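Local coordinates for protein 2-(acetamidomethylene)succinate hydrolase (Mesorhizobium loti, PDB 3KXP) that catalyses the last step of vitamin B6 degradation, hydrolysing (E)-2-(acetamidomethylene)succinate to succinic semialdehyde, acetate, ammonia and carbon dioxide, at residues A[47-51]-A[62-66]; A[176-180]-A[240-244]; A[248-254]-A[277-281]; A[204-208]-A[293-299]. All blocks are in the same frame, centred on the assembly; numbering follows the deposited sequence.

Contact 1 of 4, residues A[47-51]-A[62-66]; sequences HFISR and VREKG
The first beta hairpin of the alpha/beta hydrolase sheet, strands 49-54 and 59-65, is joined here by antiparallel pairing. Ile49 with Glu64 and Arg51 with Val62 form hydrogen-bonded pairs, each closed by two backbone bonds. Between them Ser50 and Arg63 make the non-hydrogen-bonded pair, their CA atoms 4.5 Å apart, with Ser50 OG over one face of the Arg63 guanidinium, whose NE bonds Ser81 OG and whose NH1 makes a salt bridge to Glu85. On the face carrying Ile49, Arg51, Val62 and Glu64, Arg51 NE makes a short salt bridge diagonally across to Glu64 OE2 (2.6 Å). The carboxylate oxygen lies close to the guanidinium plane, although the two flat groups are turned 51° apart. Arg133 also pairs with Glu64 OE1. Just ahead of strand 49-54, Phe48 is crossed at about a right angle by Lys65, whose CD sits over the middle of the ring, 3.8 Å from the centroid, a CH-pi contact. With CG anti to the backbone N (chi1 -178°), the lysine chain continues past the ring to bring CE within 3.6 Å of His47 CB. Strand 49-54 is outermost within the chain; strand 59-65 also pairs with strand 96-100, and Phe48 packs on helix 85-89.

Contact 2 of 4, residues A[176-180]-A[240-244]; sequences LDALE and ARGLR
Charged groups meet along one side of this contact, where Asp177, Glu180, Arg241 and Arg244 form a salt-bridge network. Glu180 stands at its middle: with CG anti to the backbone N (chi1 -162°), its extended chain reaches across to both arginines. OE2 pairs with Arg241 by charge alone, lying over a face of that guanidinium, 3.5 Å from Arg241 NE, whose N-H is given to Ala237 O. Around Arg244, Glu180 OE1 appears over one face of the guanidinium, Leu176 CB over the opposite face, and Asp177 OD1 at the edge, near its plane; Arg244 NH1 and NH2 and Asp177 OD1 are less surely placed, so the lengths of these bridges are doubtful. Apolar contacts fill the other side. Leu176 CD2 lies 4.3 Å from Leu243 CB. Leu179 crosses Leu243 at about a right angle, with their CD1 atoms 4.0 Å apart, and Leu179 CD2 approaches Ala240 CB at 4.4 Å. Leu243 also touches Leu143, next to Ser142, the inferred nucleophile, and Ala240 touches Ile77; Leu143 and Ile77 both bind chloride. Helices 173-182 and 233-242 lie in the largely helical insertion between strands 159-165 and 258-263, consistent with the cap of alpha/beta hydrolases.

Contact 3 of 4, residues A[248-254]-A[277-281]; sequences VPAYRDV and TSRLR
The guanidinium of Arg281 meets two backbone carbonyls at its edge, Tyr251 O and Val254 O, both somewhat tilted from its plane. A single nitrogen serves both: Arg281 NH2 donates to Tyr251 O at 2.7 Å, nearly in line with the carbonyl bond, and to Val254 O at 3.0 Å, on a lone pair in the carbonyl plane. The Tyr251 ring takes the methyl of Thr277 obliquely, CG2 lying 3.9 Å from Tyr251 CD2, while its hydroxyl is bonded to Phe167 O. On helix 248-253 itself, one face of the Arg252 guanidinium rests on Pro249 CA, and its edge grips Asp253 side-on, with NE to OD1 and NH2 to OD2. Apolar contact comes mainly from Leu280, whose CD2 branch sits 4.0 Å from Val248 CG1 and 4.1 Å from Tyr251 CB. The Arg281 chain folds back toward helix 248-253 through bends at chi2 (-61°) and chi3 (-58°), and its NH1 forms a salt bridge with Asp283. A leucine in place of Arg281 would probably leave the carbonyls of Tyr251 and Val254 without this donor and Asp283 without its cationic mate. Tyr251 O lies in the last turn of helix 248-253 and Val254 O just beyond it, so Arg281 NH2 bridges the end of the helix, and its positive charge is likely to suit the negative end of the helix dipole.

Contact 4 of 4, residues A[204-208]-A[293-299]; sequences YPNIP and DHYVNEV
Tyr204 drives its ring edge against the face of Tyr295 in the tightly packed half of this contact, an offset edge-to-face pair with centroids 4.8 Å apart and planes at 73°. Tyr204 CD2 comes within 3.4 Å of Tyr295 CZ, and the Tyr295 hydroxyl lies in the plane of the Tyr204 ring at its edge, OH to CE2 3.1 Å. Ile207 CD1, extended from CG1 (chi2 -164°), reaches Tyr295 CG at 3.7 Å, approaching the ring obliquely. Replacing Tyr295 by an alanine would probably open a gap beside Tyr204 and Ile207 and set the Tyr204 ring freer to turn. In this alpha/beta hydrolase the 293-299 segment carries His294, inferred to be the catalytic histidine, whose ND1 is bonded to Asp166, the inferred catalytic acid, and whose CD2 lies over a face of the Tyr295 ring; the 204-208 turn, between helices 193-203 and 209-218, packs against the 293-299 segment. Asp293 OD2 accepts from Tyr295 N in an Asx turn. Val299 CG2 packs more loosely, 3.6 Å from Asn206 O. Toward the exposed side polar links take over. Asn206 ND2 donates to Asp293 OD1 at 2.9 Å, almost straight (178°) and in its own amide plane, yet it meets the carboxylate from above. A water joins the same pair, accepting from Asn206 N and donating to Asp293 OD1 at 2.8 Å.

In the fold
Contact 1 stands apart, at the sheet edge and across the chain's centre from contacts 2 and 3; only contact 1 pairs backbone with backbone. None is wholly buried. Contacts 2 and 3 adjoin in sequence through helices 233-242 and 248-253, yet one relies on a salt-bridge network and leucines, the other on an arginine bound to helix-end carbonyls. The centre of contact 4 lies about 13 Å from the centre of the chain, the innermost, and that of contact 3 farthest out, at about 19 Å; contact 4 alone holds a residue inferred to be catalytic. Its nearest atoms come within about 6 Å of contact 2, and their segments alternate along the chain, while contact 3 is nested within the loop that contact 4 closes.

Contact 1 of 4, residues A[47-51]-A[62-66]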
loop_
_atom_site.group_PDB
_atom_site.type_symbol
_atom_site.label_atom_id
_atom_site.label_comp_id
_atom_site.label_asym_id
_atom_site.label_seq_id
_atom_site.Cartn_x
_atom_site.Cartn_y
_atom_site.Cartn_z
ATOM N N HIS A 47 9.654 23.102 19.073
ATOM C CA HIS A 47 10.156 22.996 17.672
ATOM C C HIS A 47 9.101 23.413 16.656
ATOM O O HIS A 47 9.431 23.936 15.593
ATOM C CB HIS A 47 10.613 21.564 17.374
ATOM C CG HIS A 47 11.891 21.183 18.054
ATOM N ND1 HIS A 47 13.067 21.880 17.872
ATOM C CD2 HIS A 47 12.179 20.177 18.914
ATOM C CE1 HIS A 47 14.024 21.321 18.591
ATOM N NE2 HIS A 47 13.511 20.285 19.232
ATOM N N PHE A 48 7.833 23.182 16.981
ATOM C CA PHE A 48 6.746 23.552 16.078
ATOM C C PHE A 48 6.225 24.940 16.402
ATOM O O PHE A 48 6.007 25.271 17.568
ATOM C CB PHE A 48 5.575 22.572 16.186
ATOM C CG PHE A 48 5.942 21.149 15.908
ATOM C CD1 PHE A 48 6.638 20.401 16.851
ATOM C CD2 PHE A 48 5.604 20.560 14.695
ATOM C CE1 PHE A 48 6.992 19.088 16.589
ATOM C CE2 PHE A 48 5.955 19.246 14.423
ATOM C CZ PHE A 48 6.651 18.508 15.371
ATOM N N ILE A 49 6.022 25.747 15.369
ATOM C CA ILE A 49 5.493 27.082 15.570
ATOM C C ILE A 49 3.992 26.997 15.317
ATOM O O ILE A 49 3.551 26.362 14.357
ATOM C CB ILE A 49 6.158 28.109 14.611
ATOM C CG1 ILE A 49 5.629 27.953 13.179
ATOM C CG2 ILE A 49 7.674 27.906 14.624
ATOM C CD1 ILE A 49 4.338 28.726 12.879
ATOM N N SER A 50 3.210 27.612 16.194
ATOM C CA SER A 50 1.761 27.596 16.061
ATOM C C SER A 50 1.300 28.947 15.563
ATOM O O SER A 50 1.867 29.970 15.932
ATOM C CB SER A 50 1.104 27.308 17.410
ATOM O OG SER A 50 1.545 26.081 17.956
ATOM N N ARG A 51 0.279 28.950 14.715
ATOM C CA ARG A 51 -0.253 30.196 14.186
ATOM C C ARG A 51 -1.627 29.953 13.596
ATOM O O ARG A 51 -1.911 28.874 13.081
ATOM C CB ARG A 51 0.680 30.783 13.116
ATOM C CG ARG A 51 0.587 30.154 11.720
ATOM C CD ARG A 51 1.732 30.648 10.830
ATOM N NE ARG A 51 1.651 30.187 9.442
ATOM C CZ ARG A 51 0.885 30.744 8.506
ATOM N NH1 ARG A 51 0.121 31.793 8.802
ATOM N NH2 ARG A 51 0.896 30.267 7.265
ATOM N N VAL A 62 -2.670 26.022 13.282
ATOM C CA VAL A 62 -1.821 24.949 12.780
ATOM C C VAL A 62 -0.468 24.933 13.485
ATOM O O VAL A 62 -0.082 25.913 14.120
ATOM C CB VAL A 62 -1.598 25.076 11.246
ATOM C CG1 VAL A 62 -2.938 25.113 10.527
ATOM C CG2 VAL A 62 -0.799 26.327 10.928
ATOM N N ARG A 63 0.225 23.801 13.381
ATOM C CA ARG A 63 1.546 23.604 13.979
ATOM C C ARG A 63 2.467 23.204 12.832
ATOM O O ARG A 63 2.242 22.176 12.191
ATOM C CB ARG A 63 1.500 22.475 15.012
ATOM C CG ARG A 63 0.544 22.718 16.160
ATOM C CD ARG A 63 0.388 21.479 17.032
ATOM N NE ARG A 63 -0.479 21.724 18.183
ATOM C CZ ARG A 63 -0.050 22.121 19.381
ATOM N NH1 ARG A 63 1.248 22.317 19.595
ATOM N NH2 ARG A 63 -0.922 22.321 20.369
ATOM N N GLU A 64 3.497 24.002 12.577
ATOM C CA GLU A 64 4.400 23.722 11.470
ATOM C C GLU A 64 5.827 23.405 11.872
ATOM O O GLU A 64 6.304 23.840 12.918
ATOM C CB GLU A 64 4.464 24.914 10.518
ATOM C CG GLU A 64 3.133 25.497 10.095
ATOM C CD GLU A 64 3.318 26.772 9.275
ATOM O OE1 GLU A 64 4.007 26.708 8.229
ATOM O OE2 GLU A 64 2.783 27.834 9.680
ATOM N N LYS A 65 6.508 22.673 10.997
ATOM C CA LYS A 65 7.899 22.302 11.198
ATOM C C LYS A 65 8.463 21.593 9.971
ATOM O O LYS A 65 7.744 20.902 9.253
ATOM C CB LYS A 65 8.052 21.407 12.427
ATOM C CG LYS A 65 9.495 21.021 12.708
ATOM C CD LYS A 65 9.642 20.241 13.996
ATOM C CE LYS A 65 11.092 19.854 14.201
ATOM N NZ LYS A 65 11.963 21.049 14.067
ATOM N N GLY A 66 9.755 21.783 9.731
ATOM C CA GLY A 66 10.408 21.149 8.601
ATOM C C GLY A 66 10.295 21.879 7.275
ATOM O O GLY A 66 9.789 22.998 7.192
#

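Contact 2 of 4, residues A[176-180]-A[240-244]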
loop_
_atom_site.group_PDB
_atom_site.type_symbol
_atom_site.label_atom_id
_atom_site.label_comp_id
_atom_site.label_asym_id
_atom_site.label_seq_id
_atom_site.Cartn_x
_atom_site.Cartn_y
_atom_site.Cartn_z
ATOM N N LEU A 176 -21.179 3.753 15.497
ATOM C CA LEU A 176 -21.375 5.194 15.468
ATOM C C LEU A 176 -22.253 5.619 16.648
ATOM O O LEU A 176 -22.117 6.736 17.144
ATOM C CB LEU A 176 -21.998 5.626 14.136
ATOM C CG LEU A 176 -20.978 5.585 12.987
ATOM C CD1 LEU A 176 -21.658 5.691 11.626
ATOM C CD2 LEU A 176 -19.967 6.705 13.199
ATOM N N ASP A 177 -23.144 4.732 17.098
ATOM C CA ASP A 177 -23.991 5.048 18.250
ATOM C C ASP A 177 -23.065 5.245 19.443
ATOM O O ASP A 177 -23.241 6.166 20.235
ATOM C CB ASP A 177 -24.965 3.903 18.581
ATOM C CG ASP A 177 -26.075 3.753 17.554
ATOM O OD1 ASP A 177 -26.355 4.733 16.844
ATOM O OD2 ASP A 177 -26.681 2.661 17.460
ATOM N N ALA A 178 -22.066 4.374 19.552
ATOM C CA ALA A 178 -21.114 4.428 20.651
ATOM C C ALA A 178 -20.285 5.702 20.634
ATOM O O ALA A 178 -20.069 6.327 21.678
ATOM C CB ALA A 178 -20.196 3.217 20.601
ATOM N N LEU A 179 -19.809 6.075 19.449
ATOM C CA LEU A 179 -18.991 7.278 19.304
ATOM C C LEU A 179 -19.818 8.506 19.676
ATOM O O LEU A 179 -19.358 9.391 20.398
ATOM C CB LEU A 179 -18.483 7.398 17.861
ATOM C CG LEU A 179 -17.433 8.465 17.549
ATOM C CD1 LEU A 179 -16.819 8.167 16.194
ATOM C CD2 LEU A 179 -18.060 9.846 17.564
ATOM N N GLU A 180 -21.051 8.534 19.191
ATOM C CA GLU A 180 -21.949 9.642 19.454
ATOM C C GLU A 180 -22.346 9.780 20.935
ATOM O O GLU A 180 -22.444 10.894 21.451
ATOM C CB GLU A 180 -23.193 9.482 18.584
ATOM C CG GLU A 180 -24.004 10.733 18.425
ATOM C CD GLU A 180 -24.995 10.610 17.292
ATOM O OE1 GLU A 180 -25.868 9.723 17.373
ATOM O OE2 GLU A 180 -24.898 11.389 16.317
ATOM N N ALA A 240 -20.335 14.624 15.250
ATOM C CA ALA A 240 -20.652 13.221 15.494
ATOM C C ALA A 240 -21.761 12.731 14.559
ATOM O O ALA A 240 -21.581 11.730 13.868
ATOM C CB ALA A 240 -21.063 13.009 16.955
ATOM N N ARG A 241 -22.903 13.415 14.513
ATOM C CA ARG A 241 -23.947 12.936 13.612
ATOM C C ARG A 241 -23.602 13.123 12.142
ATOM O O ARG A 241 -24.170 12.465 11.286
ATOM C CB ARG A 241 -25.324 13.547 13.933
ATOM C CG ARG A 241 -25.369 14.998 14.327
ATOM C CD ARG A 241 -26.310 15.144 15.527
ATOM N NE ARG A 241 -25.646 14.754 16.770
ATOM C CZ ARG A 241 -26.269 14.399 17.887
ATOM N NH1 ARG A 241 -25.560 14.070 18.962
ATOM N NH2 ARG A 241 -27.594 14.347 17.925
ATOM N N GLY A 242 -22.652 14.000 11.850
ATOM C CA GLY A 242 -22.255 14.189 10.468
ATOM C C GLY A 242 -21.430 12.994 10.015
ATOM O O GLY A 242 -21.335 12.714 8.825
ATOM N N LEU A 243 -20.843 12.281 10.977
ATOM C CA LEU A 243 -20.012 11.117 10.690
ATOM C C LEU A 243 -20.814 9.919 10.198
ATOM O O LEU A 243 -20.244 8.953 9.704
ATOM C CB LEU A 243 -19.202 10.719 11.930
ATOM C CG LEU A 243 -18.088 11.687 12.340
ATOM C CD1 LEU A 243 -17.408 11.198 13.600
ATOM C CD2 LEU A 243 -17.083 11.800 11.209
ATOM N N ARG A 244 -22.134 9.993 10.327
ATOM C CA ARG A 244 -23.018 8.915 9.891
ATOM C C ARG A 244 -23.300 8.930 8.392
ATOM O O ARG A 244 -23.848 7.969 7.857
ATOM C CB ARG A 244 -24.358 9.002 10.624
ATOM C CG ARG A 244 -24.319 8.643 12.098
ATOM C CD ARG A 244 -25.701 8.823 12.705
ATOM N NE ARG A 244 -26.014 7.774 13.668
ATOM C CZ ARG A 244 -25.498 7.694 14.888
ATOM N NH1 ARG A 244 -24.636 8.611 15.309
ATOM N NH2 ARG A 244 -25.835 6.693 15.681
#

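Contact 3 of 4, residues A[248-254]-A[277-281]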
loop_
_atom_site.group_PDB
_atom_site.type_symbol
_atom_site.label_atom_id
_atom_site.label_comp_id
_atom_site.label_asym_id
_atom_site.label_seq_id
_atom_site.Cartn_x
_atom_site.Cartn_y
_atom_site.Cartn_z
ATOM N N VAL A 248 -19.386 6.050 0.894
ATOM C CA VAL A 248 -19.137 5.232 -0.294
ATOM C C VAL A 248 -18.717 6.047 -1.523
ATOM O O VAL A 248 -17.723 5.724 -2.176
ATOM C CB VAL A 248 -20.385 4.365 -0.639
ATOM C CG1 VAL A 248 -20.202 3.669 -1.982
ATOM C CG2 VAL A 248 -20.603 3.329 0.447
ATOM N N PRO A 249 -19.466 7.113 -1.858
ATOM C CA PRO A 249 -19.108 7.933 -3.027
ATOM C C PRO A 249 -17.666 8.441 -2.970
ATOM O O PRO A 249 -16.949 8.418 -3.971
ATOM C CB PRO A 249 -20.121 9.072 -2.968
ATOM C CG PRO A 249 -21.334 8.400 -2.383
ATOM C CD PRO A 249 -20.735 7.570 -1.262
ATOM N N ALA A 250 -17.242 8.887 -1.789
ATOM C CA ALA A 250 -15.888 9.398 -1.602
ATOM C C ALA A 250 -14.811 8.333 -1.854
ATOM O O ALA A 250 -13.801 8.612 -2.494
ATOM C CB ALA A 250 -15.739 9.976 -0.206
ATOM N N TYR A 251 -15.001 7.122 -1.347
ATOM C CA TYR A 251 -14.001 6.086 -1.597
ATOM C C TYR A 251 -14.119 5.562 -3.022
ATOM O O TYR A 251 -13.124 5.225 -3.652
ATOM C CB TYR A 251 -14.137 4.924 -0.609
ATOM C CG TYR A 251 -13.322 5.090 0.655
ATOM C CD1 TYR A 251 -13.737 5.945 1.675
ATOM C CD2 TYR A 251 -12.148 4.364 0.844
ATOM C CE1 TYR A 251 -13.005 6.064 2.859
ATOM C CE2 TYR A 251 -11.409 4.474 2.019
ATOM C CZ TYR A 251 -11.846 5.322 3.025
ATOM O OH TYR A 251 -11.142 5.395 4.206
ATOM N N ARG A 252 -15.340 5.499 -3.532
ATOM C CA ARG A 252 -15.562 5.028 -4.890
ATOM C C ARG A 252 -14.973 5.975 -5.947
ATOM O O ARG A 252 -14.432 5.530 -6.960
ATOM C CB ARG A 252 -17.060 4.877 -5.147
ATOM C CG ARG A 252 -17.418 4.437 -6.566
ATOM C CD ARG A 252 -18.886 4.723 -6.842
ATOM N NE ARG A 252 -19.133 6.160 -6.750
ATOM C CZ ARG A 252 -20.294 6.704 -6.403
ATOM N NH1 ARG A 252 -21.334 5.929 -6.113
ATOM N NH2 ARG A 252 -20.411 8.028 -6.334
ATOM N N ASP A 253 -15.050 7.281 -5.703
ATOM C CA ASP A 253 -14.571 8.236 -6.701
ATOM C C ASP A 253 -13.171 8.822 -6.551
ATOM O O ASP A 253 -12.669 9.453 -7.485
ATOM C CB ASP A 253 -15.587 9.377 -6.844
ATOM C CG ASP A 253 -17.020 8.867 -7.012
ATOM O OD1 ASP A 253 -17.223 7.833 -7.691
ATOM O OD2 ASP A 253 -17.946 9.508 -6.468
ATOM N N VAL A 254 -12.525 8.609 -5.408
ATOM C CA VAL A 254 -11.192 9.170 -5.216
ATOM C C VAL A 254 -10.217 8.626 -6.268
ATOM O O VAL A 254 -10.063 7.418 -6.421
ATOM C CB VAL A 254 -10.655 8.905 -3.776
ATOM C CG1 VAL A 254 -10.486 7.410 -3.522
ATOM C CG2 VAL A 254 -9.340 9.641 -3.579
ATOM N N THR A 277 -15.103 -2.396 2.195
ATOM C CA THR A 277 -14.387 -1.266 1.615
ATOM C C THR A 277 -13.418 -1.780 0.550
ATOM O O THR A 277 -13.412 -1.289 -0.580
ATOM C CB THR A 277 -13.588 -0.486 2.688
ATOM O OG1 THR A 277 -14.482 -0.007 3.704
ATOM C CG2 THR A 277 -12.868 0.700 2.064
ATOM N N SER A 278 -12.603 -2.770 0.914
ATOM C CA SER A 278 -11.643 -3.346 -0.021
ATOM C C SER A 278 -12.323 -3.944 -1.247
ATOM O O SER A 278 -11.761 -3.943 -2.328
ATOM C CB SER A 278 -10.791 -4.414 0.667
ATOM O OG SER A 278 -9.786 -3.809 1.463
ATOM N N ARG A 279 -13.534 -4.458 -1.083
ATOM C CA ARG A 279 -14.255 -5.028 -2.215
ATOM C C ARG A 279 -14.732 -3.891 -3.135
ATOM O O ARG A 279 -14.848 -4.064 -4.348
ATOM C CB ARG A 279 -15.444 -5.844 -1.709
ATOM C CG ARG A 279 -16.290 -6.457 -2.797
ATOM C CD ARG A 279 -17.400 -7.285 -2.168
ATOM N NE ARG A 279 -16.857 -8.210 -1.177
ATOM C CZ ARG A 279 -17.234 -8.247 0.097
ATOM N NH1 ARG A 279 -18.163 -7.413 0.546
ATOM N NH2 ARG A 279 -16.674 -9.119 0.927
ATOM N N LEU A 280 -15.005 -2.732 -2.538
ATOM C CA LEU A 280 -15.450 -1.548 -3.270
ATOM C C LEU A 280 -14.271 -0.971 -4.057
ATOM O O LEU A 280 -14.414 -0.545 -5.210
ATOM C CB LEU A 280 -15.971 -0.488 -2.289
ATOM C CG LEU A 280 -16.316 0.864 -2.915
ATOM C CD1 LEU A 280 -17.540 0.703 -3.815
ATOM C CD2 LEU A 280 -16.573 1.893 -1.812
ATOM N N ARG A 281 -13.109 -0.950 -3.407
ATOM C CA ARG A 281 -11.880 -0.443 -4.010
ATOM C C ARG A 281 -10.757 -1.428 -3.727
ATOM O O ARG A 281 -9.917 -1.204 -2.858
ATOM C CB ARG A 281 -11.513 0.934 -3.435
ATOM C CG ARG A 281 -12.444 2.069 -3.860
ATOM C CD ARG A 281 -12.434 2.249 -5.373
ATOM N NE ARG A 281 -11.093 2.510 -5.890
ATOM C CZ ARG A 281 -10.513 3.706 -5.903
ATOM N NH1 ARG A 281 -9.289 3.846 -6.393
ATOM N NH2 ARG A 281 -11.161 4.765 -5.441
#

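Contact 4 of 4, residues A[204-208]-A[293-299]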
loop_
_atom_site.group_PDB
_atom_site.type_symbol
_atom_site.label_atom_id
_atom_site.label_comp_id
_atom_site.label_asym_id
_atom_site.label_seq_id
_atom_site.Cartn_x
_atom_site.Cartn_y
_atom_site.Cartn_z
ATOM N N TYR A 204 -9.630 6.237 27.135
ATOM C CA TYR A 204 -8.781 5.623 26.115
ATOM C C TYR A 204 -7.761 4.715 26.796
ATOM O O TYR A 204 -6.569 5.008 26.791
ATOM C CB TYR A 204 -8.051 6.699 25.324
ATOM C CG TYR A 204 -8.963 7.749 24.763
ATOM C CD1 TYR A 204 -8.927 9.060 25.238
ATOM C CD2 TYR A 204 -9.865 7.441 23.748
ATOM C CE1 TYR A 204 -9.764 10.042 24.713
ATOM C CE2 TYR A 204 -10.709 8.416 23.215
ATOM C CZ TYR A 204 -10.651 9.712 23.700
ATOM O OH TYR A 204 -11.473 10.672 23.164
ATOM N N PRO A 205 -8.219 3.586 27.361
ATOM C CA PRO A 205 -7.385 2.608 28.072
ATOM C C PRO A 205 -6.144 2.075 27.365
ATOM O O PRO A 205 -5.164 1.727 28.025
ATOM C CB PRO A 205 -8.382 1.499 28.430
ATOM C CG PRO A 205 -9.352 1.545 27.289
ATOM C CD PRO A 205 -9.571 3.039 27.129
ATOM N N ASN A 206 -6.165 2.015 26.038
ATOM C CA ASN A 206 -5.009 1.498 25.302
ATOM C C ASN A 206 -3.999 2.556 24.870
ATOM O O ASN A 206 -2.912 2.218 24.399
ATOM C CB ASN A 206 -5.473 0.712 24.076
ATOM C CG ASN A 206 -6.410 -0.413 24.440
ATOM O OD1 ASN A 206 -6.110 -1.209 25.328
ATOM N ND2 ASN A 206 -7.554 -0.490 23.760
ATOM N N ILE A 207 -4.344 3.831 25.033
ATOM C CA ILE A 207 -3.433 4.898 24.642
ATOM C C ILE A 207 -2.347 5.090 25.701
ATOM O O ILE A 207 -2.643 5.227 26.883
ATOM C CB ILE A 207 -4.196 6.230 24.430
ATOM C CG1 ILE A 207 -5.307 6.027 23.395
ATOM C CG2 ILE A 207 -3.232 7.325 23.977
ATOM C CD1 ILE A 207 -5.884 7.317 22.816
ATOM N N PRO A 208 -1.074 5.091 25.283
ATOM C CA PRO A 208 0.109 5.260 26.138
ATOM C C PRO A 208 0.106 6.551 26.966
ATOM O O PRO A 208 -0.301 7.605 26.474
ATOM C CB PRO A 208 1.264 5.245 25.136
ATOM C CG PRO A 208 0.738 4.406 24.020
ATOM C CD PRO A 208 -0.668 4.913 23.878
ATOM N N ASP A 293 -6.061 -0.546 18.518
ATOM C CA ASP A 293 -7.511 -0.403 18.474
ATOM C C ASP A 293 -7.772 0.795 17.553
ATOM O O ASP A 293 -6.979 1.055 16.643
ATOM C CB ASP A 293 -8.107 -0.179 19.878
ATOM C CG ASP A 293 -7.588 1.088 20.554
ATOM O OD1 ASP A 293 -8.092 1.429 21.650
ATOM O OD2 ASP A 293 -6.678 1.741 19.997
ATOM N N HIS A 294 -8.861 1.523 17.770
ATOM C CA HIS A 294 -9.171 2.658 16.916
ATOM C C HIS A 294 -8.060 3.710 16.846
ATOM O O HIS A 294 -7.860 4.339 15.802
ATOM C CB HIS A 294 -10.480 3.304 17.390
ATOM C CG HIS A 294 -10.820 4.590 16.696
ATOM N ND1 HIS A 294 -10.961 4.688 15.326
ATOM C CD2 HIS A 294 -11.090 5.822 17.191
ATOM C CE1 HIS A 294 -11.307 5.922 15.009
ATOM N NE2 HIS A 294 -11.393 6.631 16.121
ATOM N N TYR A 295 -7.333 3.886 17.950
ATOM C CA TYR A 295 -6.272 4.892 18.041
ATOM C C TYR A 295 -4.910 4.401 17.558
ATOM O O TYR A 295 -3.922 4.415 18.292
ATOM C CB TYR A 295 -6.212 5.378 19.488
ATOM C CG TYR A 295 -7.587 5.761 19.965
ATOM C CD1 TYR A 295 -8.161 6.980 19.594
ATOM C CD2 TYR A 295 -8.378 4.850 20.668
ATOM C CE1 TYR A 295 -9.491 7.277 19.900
ATOM C CE2 TYR A 295 -9.713 5.138 20.980
ATOM C CZ TYR A 295 -10.260 6.351 20.588
ATOM O OH TYR A 295 -11.578 6.631 20.871
ATOM N N VAL A 296 -4.870 4.001 16.292
ATOM C CA VAL A 296 -3.669 3.459 15.675
ATOM C C VAL A 296 -2.368 4.248 15.811
ATOM O O VAL A 296 -1.377 3.725 16.328
ATOM C CB VAL A 296 -3.906 3.194 14.178
ATOM C CG1 VAL A 296 -2.738 2.388 13.603
ATOM C CG2 VAL A 296 -5.240 2.471 13.993
ATOM N N ASN A 297 -2.355 5.493 15.346
ATOM C CA ASN A 297 -1.131 6.278 15.409
ATOM C C ASN A 297 -0.591 6.499 16.828
ATOM O O ASN A 297 0.628 6.530 17.041
ATOM C CB ASN A 297 -1.304 7.613 14.656
ATOM C CG ASN A 297 -2.459 8.449 15.180
ATOM O OD1 ASN A 297 -2.258 9.577 15.642
ATOM N ND2 ASN A 297 -3.675 7.911 15.098
ATOM N N GLU A 298 -1.480 6.617 17.806
ATOM C CA GLU A 298 -1.024 6.824 19.174
ATOM C C GLU A 298 -0.617 5.516 19.864
ATOM O O GLU A 298 0.356 5.485 20.621
ATOM C CB GLU A 298 -2.111 7.547 19.986
ATOM C CG GLU A 298 -2.197 9.042 19.691
ATOM C CD GLU A 298 -3.492 9.691 20.169
ATOM O OE1 GLU A 298 -4.538 9.488 19.518
ATOM O OE2 GLU A 298 -3.466 10.410 21.189
ATOM N N VAL A 299 -1.343 4.436 19.585
ATOM C CA VAL A 299 -1.064 3.150 20.207
ATOM C C VAL A 299 0.072 2.372 19.535
ATOM O O VAL A 299 0.782 1.625 20.196
ATOM C CB VAL A 299 -2.351 2.269 20.249
ATOM C CG1 VAL A 299 -2.064 0.949 20.951
ATOM C CG2 VAL A 299 -3.478 3.014 20.974
HETATM O O HOH W 1 -8.440 2.759 24.032
#